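Local structure of uncharacterized protein (Porphyromonas gingivalis, 1ZBS) at residues 147-150 and 151-155; 205-209 and 210-214; 175-179 and 180-184; 249-252 and 253-257. The protein is of unknown function but probably acts as an N-acetylglucosamine kinase with an ASKHA-type nucleotide-binding fold. One frame throughout, in Å; residues are numbered along the deposited sequence.

Contact 1. Residues 147-150 and 151-155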
loop_
_atom_site.group_PDB
_atom_site.type_symbol
_atom_site.label_atom_id
_atom_site.label_comp_id
_atom_site.label_asym_id
_atom_site.label_seq_id
_atom_site.Cartn_x
_atom_site.Cartn_y
_atom_site.Cartn_z
ATOM N N GLY A 147 -9.445 1.322 -9.052
ATOM C CA GLY A 147 -9.778 -0.060 -8.775
ATOM C C GLY A 147 -8.785 -0.770 -7.874
ATOM O O GLY A 147 -9.149 -1.714 -7.178
ATOM N N ALA A 148 -7.527 -0.347 -7.890
ATOM C CA ALA A 148 -6.550 -0.981 -7.019
ATOM C C ALA A 148 -6.836 -0.539 -5.590
ATOM O O ALA A 148 -6.762 -1.340 -4.660
ATOM C CB ALA A 148 -5.131 -0.593 -7.417
ATOM N N VAL A 149 -7.179 0.730 -5.410
ATOM C CA VAL A 149 -7.453 1.200 -4.070
ATOM C C VAL A 149 -8.763 0.647 -3.537
ATOM O O VAL A 149 -8.832 0.232 -2.383
ATOM C CB VAL A 149 -7.430 2.723 -4.003
ATOM C CG1 VAL A 149 -7.873 3.194 -2.620
ATOM C CG2 VAL A 149 -6.015 3.207 -4.278
ATOM N N LEU A 150 -9.801 0.625 -4.368
ATOM C CA LEU A 150 -11.083 0.064 -3.945
ATOM C C LEU A 150 -10.813 -1.362 -3.488
ATOM O O LEU A 150 -11.313 -1.807 -2.459
ATOM C CB LEU A 150 -12.069 0.032 -5.113
ATOM C CG LEU A 150 -12.546 1.383 -5.655
ATOM C CD1 LEU A 150 -13.533 1.143 -6.813
ATOM C CD2 LEU A 150 -13.203 2.180 -4.540
ATOM N N GLY A 151 -10.000 -2.067 -4.266
ATOM C CA GLY A 151 -9.656 -3.436 -3.932
ATOM C C GLY A 151 -8.951 -3.616 -2.592
ATOM O O GLY A 151 -9.354 -4.468 -1.800
ATOM N N ARG A 152 -7.903 -2.845 -2.314
ATOM C CA ARG A 152 -7.232 -3.042 -1.034
ATOM C C ARG A 152 -8.109 -2.605 0.136
ATOM O O ARG A 152 -8.092 -3.235 1.198
ATOM C CB ARG A 152 -5.877 -2.331 -0.970
ATOM C CG ARG A 152 -5.922 -0.826 -0.899
ATOM C CD ARG A 152 -4.601 -0.299 -0.344
ATOM N NE ARG A 152 -4.306 1.029 -0.856
ATOM C CZ ARG A 152 -4.679 2.161 -0.279
ATOM N NH1 ARG A 152 -5.365 2.140 0.853
ATOM N NH2 ARG A 152 -4.371 3.318 -0.848
ATOM N N LEU A 153 -8.879 -1.538 -0.052
ATOM C CA LEU A 153 -9.768 -1.084 1.008
ATOM C C LEU A 153 -10.771 -2.206 1.276
ATOM O O LEU A 153 -10.959 -2.646 2.414
ATOM C CB LEU A 153 -10.511 0.202 0.594
ATOM C CG LEU A 153 -9.682 1.485 0.468
ATOM C CD1 LEU A 153 -10.571 2.632 -0.012
ATOM C CD2 LEU A 153 -9.049 1.849 1.823
ATOM N N PHE A 154 -11.396 -2.689 0.210
ATOM C CA PHE A 154 -12.384 -3.749 0.330
ATOM C C PHE A 154 -11.889 -5.037 1.007
ATOM O O PHE A 154 -12.468 -5.467 2.004
ATOM C CB PHE A 154 -12.953 -4.076 -1.046
ATOM C CG PHE A 154 -13.990 -5.151 -1.021
ATOM C CD1 PHE A 154 -15.239 -4.919 -0.464
ATOM C CD2 PHE A 154 -13.712 -6.405 -1.542
ATOM C CE1 PHE A 154 -16.193 -5.925 -0.433
ATOM C CE2 PHE A 154 -14.658 -7.415 -1.514
ATOM C CZ PHE A 154 -15.900 -7.175 -0.960
ATOM N N ILE A 155 -10.831 -5.658 0.486
ATOM C CA ILE A 155 -10.369 -6.895 1.099
ATOM C C ILE A 155 -9.867 -6.659 2.532
ATOM O O ILE A 155 -9.979 -7.536 3.394
ATOM C CB ILE A 155 -9.293 -7.627 0.216
ATOM C CG1 ILE A 155 -7.926 -7.008 0.392
ATOM C CG2 ILE A 155 -9.687 -7.580 -1.255
ATOM C CD1 ILE A 155 -7.109 -7.748 1.424
#
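F154 N donates to L150 O at 2.8 Å, one of four consecutive i to i+4 backbone bonds that make 147-155 a regular alpha helix. The straightest is L153 N to V149 O, with an N-H...O angle of 168°. At the first turn, G151 N bonds G147 O. V149 is the side chain the next turn leans on. V149 CG1 and L153 CD1 lie 3.8 Å apart, the two side chains running side by side in the same direction. R152 comes up alongside V149 too: its CG is wedged between the backbone N and the carbonyl carbon (chi1 71°), and the chain then extends so that the guanidinium lies with one face over V149 CG1, offset toward the rim. R152 NH2 is 3.8 Å from V149 CG2. The polar end of R152 is held from outside, NE bonding Y139 O. All residues here but the partly exposed L153 are buried. L150 and L153 pack against helix 210-229, A148 and R152 against helix 192-197, while R152 and I155 also meet L141 of the second subunit.

Contact 2. Residues 205-209 and 210-214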
loop_
_atom_site.group_PDB
_atom_site.type_symbol
_atom_site.label_atom_id
_atom_site.label_comp_id
_atom_site.label_asym_id
_atom_site.label_seq_id
_atom_site.Cartn_x
_atom_site.Cartn_y
_atom_site.Cartn_z
ATOM N N GLN A 205 -20.878 -5.785 -8.067
ATOM C CA GLN A 205 -22.035 -6.667 -7.965
ATOM C C GLN A 205 -22.634 -6.740 -6.564
ATOM O O GLN A 205 -23.644 -7.408 -6.356
ATOM C CB GLN A 205 -21.664 -8.073 -8.457
ATOM C CG GLN A 205 -21.632 -8.182 -9.978
ATOM C CD GLN A 205 -21.219 -9.554 -10.477
ATOM O OE1 GLN A 205 -21.661 -10.584 -9.959
ATOM N NE2 GLN A 205 -20.381 -9.574 -11.505
ATOM N N HIS A 206 -22.031 -6.026 -5.618
ATOM C CA HIS A 206 -22.499 -6.038 -4.242
ATOM C C HIS A 206 -22.795 -4.662 -3.671
ATOM O O HIS A 206 -22.873 -4.495 -2.451
ATOM C CB HIS A 206 -21.477 -6.753 -3.361
ATOM C CG HIS A 206 -21.506 -8.243 -3.498
ATOM N ND1 HIS A 206 -22.456 -9.025 -2.878
ATOM C CD2 HIS A 206 -20.719 -9.091 -4.201
ATOM C CE1 HIS A 206 -22.252 -10.293 -3.192
ATOM N NE2 HIS A 206 -21.203 -10.358 -3.993
ATOM N N LEU A 207 -22.974 -3.687 -4.556
ATOM C CA LEU A 207 -23.269 -2.306 -4.163
ATOM C C LEU A 207 -24.586 -2.199 -3.400
ATOM O O LEU A 207 -24.865 -1.182 -2.760
ATOM C CB LEU A 207 -23.334 -1.413 -5.404
ATOM C CG LEU A 207 -22.021 -1.187 -6.152
ATOM C CD1 LEU A 207 -22.288 -0.499 -7.483
ATOM C CD2 LEU A 207 -21.094 -0.358 -5.288
ATOM N N ASP A 208 -25.401 -3.247 -3.487
ATOM C CA ASP A 208 -26.681 -3.269 -2.795
ATOM C C ASP A 208 -26.466 -3.380 -1.295
ATOM O O ASP A 208 -27.397 -3.210 -0.511
ATOM C CB ASP A 208 -27.556 -4.432 -3.298
ATOM C CG ASP A 208 -26.745 -5.657 -3.702
ATOM O OD1 ASP A 208 -26.028 -5.594 -4.734
ATOM O OD2 ASP A 208 -26.830 -6.687 -2.992
ATOM N N ILE A 209 -25.230 -3.665 -0.901
ATOM C CA ILE A 209 -24.877 -3.787 0.510
ATOM C C ILE A 209 -24.295 -2.453 0.974
ATOM O O ILE A 209 -23.384 -1.915 0.340
ATOM C CB ILE A 209 -23.811 -4.881 0.728
ATOM C CG1 ILE A 209 -24.339 -6.240 0.248
ATOM C CG2 ILE A 209 -23.420 -4.931 2.182
ATOM C CD1 ILE A 209 -23.321 -7.355 0.351
ATOM N N PRO A 210 -24.807 -1.908 2.093
ATOM C CA PRO A 210 -24.369 -0.633 2.679
ATOM C C PRO A 210 -22.856 -0.461 2.807
ATOM O O PRO A 210 -22.271 0.448 2.215
ATOM C CB PRO A 210 -25.057 -0.630 4.043
ATOM C CG PRO A 210 -26.341 -1.323 3.749
ATOM C CD PRO A 210 -25.887 -2.500 2.904
ATOM N N ALA A 211 -22.237 -1.337 3.593
ATOM C CA ALA A 211 -20.798 -1.302 3.825
ATOM C C ALA A 211 -19.986 -1.182 2.538
ATOM O O ALA A 211 -18.978 -0.485 2.497
ATOM C CB ALA A 211 -20.376 -2.548 4.590
ATOM N N VAL A 212 -20.429 -1.869 1.493
ATOM C CA VAL A 212 -19.744 -1.853 0.203
ATOM C C VAL A 212 -19.924 -0.509 -0.493
ATOM O O VAL A 212 -18.952 0.099 -0.941
ATOM C CB VAL A 212 -20.284 -2.979 -0.720
ATOM C CG1 VAL A 212 -19.628 -2.913 -2.086
ATOM C CG2 VAL A 212 -20.022 -4.336 -0.079
ATOM N N TYR A 213 -21.174 -0.055 -0.575
ATOM C CA TYR A 213 -21.511 1.211 -1.218
ATOM C C TYR A 213 -20.807 2.413 -0.569
ATOM O O TYR A 213 -20.231 3.244 -1.268
ATOM C CB TYR A 213 -23.037 1.422 -1.210
ATOM C CG TYR A 213 -23.496 2.644 -1.985
ATOM C CD1 TYR A 213 -23.393 3.925 -1.439
ATOM C CD2 TYR A 213 -23.970 2.526 -3.292
ATOM C CE1 TYR A 213 -23.745 5.060 -2.178
ATOM C CE2 TYR A 213 -24.323 3.652 -4.042
ATOM C CZ TYR A 213 -24.204 4.916 -3.479
ATOM O OH TYR A 213 -24.514 6.031 -4.227
ATOM N N SER A 214 -20.841 2.510 0.755
ATOM C CA SER A 214 -20.197 3.634 1.410
ATOM C C SER A 214 -18.680 3.575 1.199
ATOM O O SER A 214 -18.011 4.608 1.157
ATOM C CB SER A 214 -20.516 3.654 2.903
ATOM O OG SER A 214 -19.825 2.626 3.584
#
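I209 and P210 set their side chains at about a right angle where the loop 205-209 turns into helix 210-229. The methyl I209 CG2 sits 3.5 Å from P210 CD. One turn on, V212 points its CB back at the loop, and V212 CG2 comes within 3.9 Å of I209 CB. The other branch, V212 CG1, lies opposite the backbone N (chi1 177°) and is 3.6 Å from H206 O; L207 CD2 is a looser neighbour of the same methyl. Y213 also has its CG anti to the backbone N, which carries the ring past the turn so that L207 O lies at the ring edge, near its plane, and 3.5 Å from Y213 CB. I209 O accepts two backbone bonds: Y213 N at 3.0 Å in a nearly straight one and V212 N in a weak, bent one. Before the helix, the chain folds as a type I beta turn from H206 to I209, closed by I209 N to H206 O at 2.9 Å. This is a helix N-terminus with I209 at the N-cap position and proline at N1, a place where a residue lacking an amide hydrogen costs the helix no bond.

Contact 3. Residues 175-179 and 180-184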
loop_
_atom_site.group_PDB
_atom_site.type_symbol
_atom_site.label_atom_id
_atom_site.label_comp_id
_atom_site.label_asym_id
_atom_site.label_seq_id
_atom_site.Cartn_x
_atom_site.Cartn_y
_atom_site.Cartn_z
ATOM N N TYR A 175 -12.941 -16.722 -5.624
ATOM C CA TYR A 175 -11.603 -16.579 -6.189
ATOM C C TYR A 175 -10.632 -17.631 -5.677
ATOM O O TYR A 175 -9.445 -17.572 -5.980
ATOM C CB TYR A 175 -11.057 -15.184 -5.873
ATOM C CG TYR A 175 -11.898 -14.085 -6.476
ATOM C CD1 TYR A 175 -11.841 -13.816 -7.841
ATOM C CD2 TYR A 175 -12.810 -13.369 -5.700
ATOM C CE1 TYR A 175 -12.671 -12.866 -8.424
ATOM C CE2 TYR A 175 -13.656 -12.411 -6.277
ATOM C CZ TYR A 175 -13.575 -12.171 -7.642
ATOM O OH TYR A 175 -14.398 -11.257 -8.242
ATOM N N GLY A 176 -11.129 -18.587 -4.899
ATOM C CA GLY A 176 -10.256 -19.628 -4.385
ATOM C C GLY A 176 -9.021 -19.058 -3.713
ATOM O O GLY A 176 -7.896 -19.470 -3.983
ATOM N N LEU A 177 -9.222 -18.092 -2.834
ATOM C CA LEU A 177 -8.092 -17.498 -2.149
ATOM C C LEU A 177 -8.218 -17.671 -0.651
ATOM O O LEU A 177 -9.277 -18.026 -0.123
ATOM C CB LEU A 177 -7.997 -16.001 -2.467
ATOM C CG LEU A 177 -7.479 -15.592 -3.850
ATOM C CD1 LEU A 177 -7.767 -14.105 -4.088
ATOM C CD2 LEU A 177 -5.987 -15.882 -3.939
ATOM N N THR A 178 -7.108 -17.432 0.026
ATOM C CA THR A 178 -7.082 -17.486 1.465
ATOM C C THR A 178 -6.352 -16.229 1.880
ATOM O O THR A 178 -5.749 -15.549 1.043
ATOM C CB THR A 178 -6.326 -18.707 1.995
ATOM O OG1 THR A 178 -6.515 -18.776 3.414
ATOM C CG2 THR A 178 -4.835 -18.602 1.697
ATOM N N SER A 179 -6.404 -15.920 3.167
ATOM C CA SER A 179 -5.740 -14.732 3.664
ATOM C C SER A 179 -4.256 -14.779 3.309
ATOM O O SER A 179 -3.697 -13.796 2.817
ATOM C CB SER A 179 -5.932 -14.619 5.176
ATOM O OG SER A 179 -5.838 -13.267 5.592
ATOM N N ALA A 180 -3.618 -15.926 3.529
ATOM C CA ALA A 180 -2.196 -16.044 3.228
ATOM C C ALA A 180 -1.890 -15.840 1.734
ATOM O O ALA A 180 -0.871 -15.230 1.393
ATOM C CB ALA A 180 -1.654 -17.394 3.718
ATOM N N ASP A 181 -2.754 -16.326 0.840
ATOM C CA ASP A 181 -2.505 -16.124 -0.601
ATOM C C ASP A 181 -2.584 -14.626 -0.935
ATOM O O ASP A 181 -1.794 -14.115 -1.736
ATOM C CB ASP A 181 -3.518 -16.883 -1.481
ATOM C CG ASP A 181 -3.447 -18.392 -1.306
ATOM O OD1 ASP A 181 -2.330 -18.932 -1.176
ATOM O OD2 ASP A 181 -4.518 -19.042 -1.315
ATOM N N ILE A 182 -3.539 -13.930 -0.325
ATOM C CA ILE A 182 -3.690 -12.501 -0.565
ATOM C C ILE A 182 -2.413 -11.762 -0.131
ATOM O O ILE A 182 -1.889 -10.925 -0.873
ATOM C CB ILE A 182 -4.954 -11.967 0.157
ATOM C CG1 ILE A 182 -6.190 -12.620 -0.475
ATOM C CG2 ILE A 182 -5.046 -10.449 0.049
ATOM C CD1 ILE A 182 -7.502 -12.279 0.172
ATOM N N ILE A 183 -1.886 -12.100 1.043
ATOM C CA ILE A 183 -0.659 -11.469 1.531
ATOM C C ILE A 183 0.488 -11.731 0.559
ATOM O O ILE A 183 1.248 -10.823 0.211
ATOM C CB ILE A 183 -0.258 -12.007 2.924
ATOM C CG1 ILE A 183 -1.301 -11.592 3.954
ATOM C CG2 ILE A 183 1.106 -11.456 3.336
ATOM C CD1 ILE A 183 -1.510 -10.104 4.027
ATOM N N GLU A 184 0.609 -12.983 0.127
ATOM C CA GLU A 184 1.650 -13.375 -0.817
ATOM C C GLU A 184 1.558 -12.551 -2.119
ATOM O O GLU A 184 2.551 -11.962 -2.555
ATOM C CB GLU A 184 1.546 -14.892 -1.102
ATOM C CG GLU A 184 2.361 -15.399 -2.309
ATOM C CD GLU A 184 2.170 -16.889 -2.591
ATOM O OE1 GLU A 184 1.017 -17.392 -2.484
ATOM O OE2 GLU A 184 3.168 -17.573 -2.952
HETATM O O HOH W 1 -4.408 -18.251 5.395
#
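T178 and D181 meet at the start of helix 179-188, their side chains crossing at about a right angle. This is the close side of the turn. T178 CG2 takes the position between its backbone N and carbonyl carbon, and from there it faces the D181 carboxylate; the modelled gap between this methyl and OD2 is doubtfully short. The same oxygen, D181 OD2, receives T178 N in a weak bond of 3.3 Å with an N-H...O angle of 123°. L177 also leans on the aspartate, L177 CD2 lying 3.6 Å from D181 CB, and reaches I182 CG1 more loosely through CD1. The helix proper begins with I182 N to T178 O and I183 N to S179 O, each 3.1 Å.

The solvent side is different. T178 stands at the N-cap position, yet its hydroxyl makes no capping bond to the backbone. With T178 OG1 anti to the backbone N (chi1 -172°), it holds a water at 2.9 Å instead, and that water accepts from A180 N at 3.1 Å, so a water links the T178 hydroxyl to A180 N. T178, A180 and G176 are exposed here. G176, with positive phi, is the C-prime residue of the Schellman motif that ends helix 167-174, so this short link closes one helix and opens the next. On the inner side I182 and S179 rest on helix 147-159, while S179 packs on L137, and I182 and I183 on L141, of the second subunit.

Contact 4. Residues 249-252 and 253-257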
loop_
_atom_site.group_PDB
_atom_site.type_symbol
_atom_site.label_atom_id
_atom_site.label_comp_id
_atom_site.label_asym_id
_atom_site.label_seq_id
_atom_site.Cartn_x
_atom_site.Cartn_y
_atom_site.Cartn_z
ATOM N N ARG A 249 -20.455 4.466 -12.475
ATOM C CA ARG A 249 -21.022 5.747 -12.890
ATOM C C ARG A 249 -22.123 6.269 -11.977
ATOM O O ARG A 249 -22.092 7.428 -11.577
ATOM C CB ARG A 249 -21.524 5.680 -14.346
ATOM C CG ARG A 249 -22.510 4.566 -14.669
ATOM C CD ARG A 249 -23.007 4.701 -16.111
ATOM N NE ARG A 249 -23.884 3.604 -16.501
ATOM C CZ ARG A 249 -23.470 2.366 -16.760
ATOM N NH1 ARG A 249 -22.182 2.063 -16.678
ATOM N NH2 ARG A 249 -24.348 1.419 -17.076
ATOM N N GLU A 250 -23.086 5.423 -11.634
ATOM C CA GLU A 250 -24.166 5.856 -10.759
ATOM C C GLU A 250 -23.597 6.459 -9.481
ATOM O O GLU A 250 -23.921 7.592 -9.124
ATOM C CB GLU A 250 -25.079 4.682 -10.384
ATOM C CG GLU A 250 -25.947 4.111 -11.510
ATOM C CD GLU A 250 -25.150 3.429 -12.616
ATOM O OE1 GLU A 250 -24.090 2.828 -12.317
ATOM O OE2 GLU A 250 -25.600 3.483 -13.787
ATOM N N VAL A 251 -22.747 5.700 -8.793
ATOM C CA VAL A 251 -22.153 6.164 -7.544
ATOM C C VAL A 251 -21.324 7.427 -7.750
ATOM O O VAL A 251 -21.344 8.342 -6.917
ATOM C CB VAL A 251 -21.253 5.084 -6.910
ATOM C CG1 VAL A 251 -20.746 5.565 -5.563
ATOM C CG2 VAL A 251 -22.025 3.787 -6.754
ATOM N N LEU A 252 -20.598 7.469 -8.862
ATOM C CA LEU A 252 -19.767 8.618 -9.197
ATOM C C LEU A 252 -20.630 9.880 -9.337
ATOM O O LEU A 252 -20.224 10.965 -8.912
ATOM C CB LEU A 252 -19.000 8.341 -10.501
ATOM C CG LEU A 252 -18.017 9.435 -10.926
ATOM C CD1 LEU A 252 -17.031 9.663 -9.795
ATOM C CD2 LEU A 252 -17.279 9.045 -12.209
ATOM N N SER A 253 -21.819 9.737 -9.924
ATOM C CA SER A 253 -22.740 10.870 -10.088
ATOM C C SER A 253 -23.197 11.415 -8.739
ATOM O O SER A 253 -23.174 12.626 -8.500
ATOM C CB SER A 253 -23.991 10.462 -10.872
ATOM O OG SER A 253 -23.827 10.646 -12.264
ATOM N N SER A 254 -23.627 10.512 -7.864
ATOM C CA SER A 254 -24.101 10.897 -6.545
ATOM C C SER A 254 -23.037 11.646 -5.765
ATOM O O SER A 254 -23.328 12.648 -5.116
ATOM C CB SER A 254 -24.521 9.665 -5.758
ATOM O OG SER A 254 -24.708 9.999 -4.393
ATOM N N VAL A 255 -21.804 11.145 -5.818
ATOM C CA VAL A 255 -20.692 11.775 -5.115
ATOM C C VAL A 255 -20.449 13.190 -5.646
ATOM O O VAL A 255 -20.383 14.141 -4.875
ATOM C CB VAL A 255 -19.397 10.951 -5.263
ATOM C CG1 VAL A 255 -18.237 11.692 -4.614
ATOM C CG2 VAL A 255 -19.576 9.579 -4.618
ATOM N N ILE A 256 -20.315 13.312 -6.961
ATOM C CA ILE A 256 -20.098 14.599 -7.597
ATOM C C ILE A 256 -21.214 15.573 -7.213
ATOM O O ILE A 256 -20.952 16.692 -6.772
ATOM C CB ILE A 256 -20.074 14.459 -9.141
ATOM C CG1 ILE A 256 -18.805 13.728 -9.580
ATOM C CG2 ILE A 256 -20.198 15.836 -9.797
ATOM C CD1 ILE A 256 -18.801 13.284 -11.044
ATOM N N LYS A 257 -22.459 15.136 -7.380
ATOM C CA LYS A 257 -23.621 15.960 -7.061
ATOM C C LYS A 257 -23.557 16.405 -5.600
ATOM O O LYS A 257 -23.732 17.581 -5.281
ATOM C CB LYS A 257 -24.905 15.152 -7.286
ATOM C CG LYS A 257 -26.139 15.971 -7.627
ATOM C CD LYS A 257 -26.477 15.855 -9.116
ATOM C CE LYS A 257 -26.840 14.418 -9.493
ATOM N NZ LYS A 257 -27.162 14.244 -10.939
#
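S253 N bonds R249 O at 2.9 Å, the first and shortest of four backbone hydrogen bonds that tie 249-252 to the following turn; I256 N to L252 O is the straightest at 170°. S254 N meets E250 O at 3.2 Å. Apolar contacts lie on the buried face. L252 swings its CG anti to the backbone N (chi1 -176°), and L252 and I256 slant across each other, with L252 CG 3.9 Å from I256 CD1. V251 CG1 and V255 CG2 are more distant partners at 4.3 Å, and V255 CG2 also rests 3.2 Å from V251 O. The charged end is at the first turn: R249 NE and E250 OE2 are 3.2 Å apart, but the oxygen stands well out of the guanidinium plane, making this an attraction of charges with no N-H aimed at the oxygen. R249 also makes a cation-pi contact with F246. The result is an amphipathic helix: V251 and V255 face helix 210-229, and L252 and I256 face the sheet, touching F240 and L238 of strand 238-241. With helix 243-247 it belongs to the beta-alpha-beta crossover between neighbouring parallel strands 238-241 and 263-267, consistent with an ASKHA-type domain.

In the fold
Contact 1 is the buried one; contact 4 is partly buried, and contacts 2 and 3 lie at the surface, where loops become helices. Contacts 1 and 4 sit within helices: contact 1 pairs V149 with L153 and the R152 guanidinium, while contact 4 has a buried apolar face and a charged first turn. Contacts 2 and 3 are N-terminal turns, one opening with proline, the other with a water between T178 and A180. Contact 2 starts helix 210-229, on which contacts 1 and 4 also pack: F154 meets V212, and V251 and S254 meet Y213. I155 of contact 1 packs on I182 of contact 3, and both contacts meet the second subunit. Contacts 3 and 4 are remote, about 17 Å between nearest atoms.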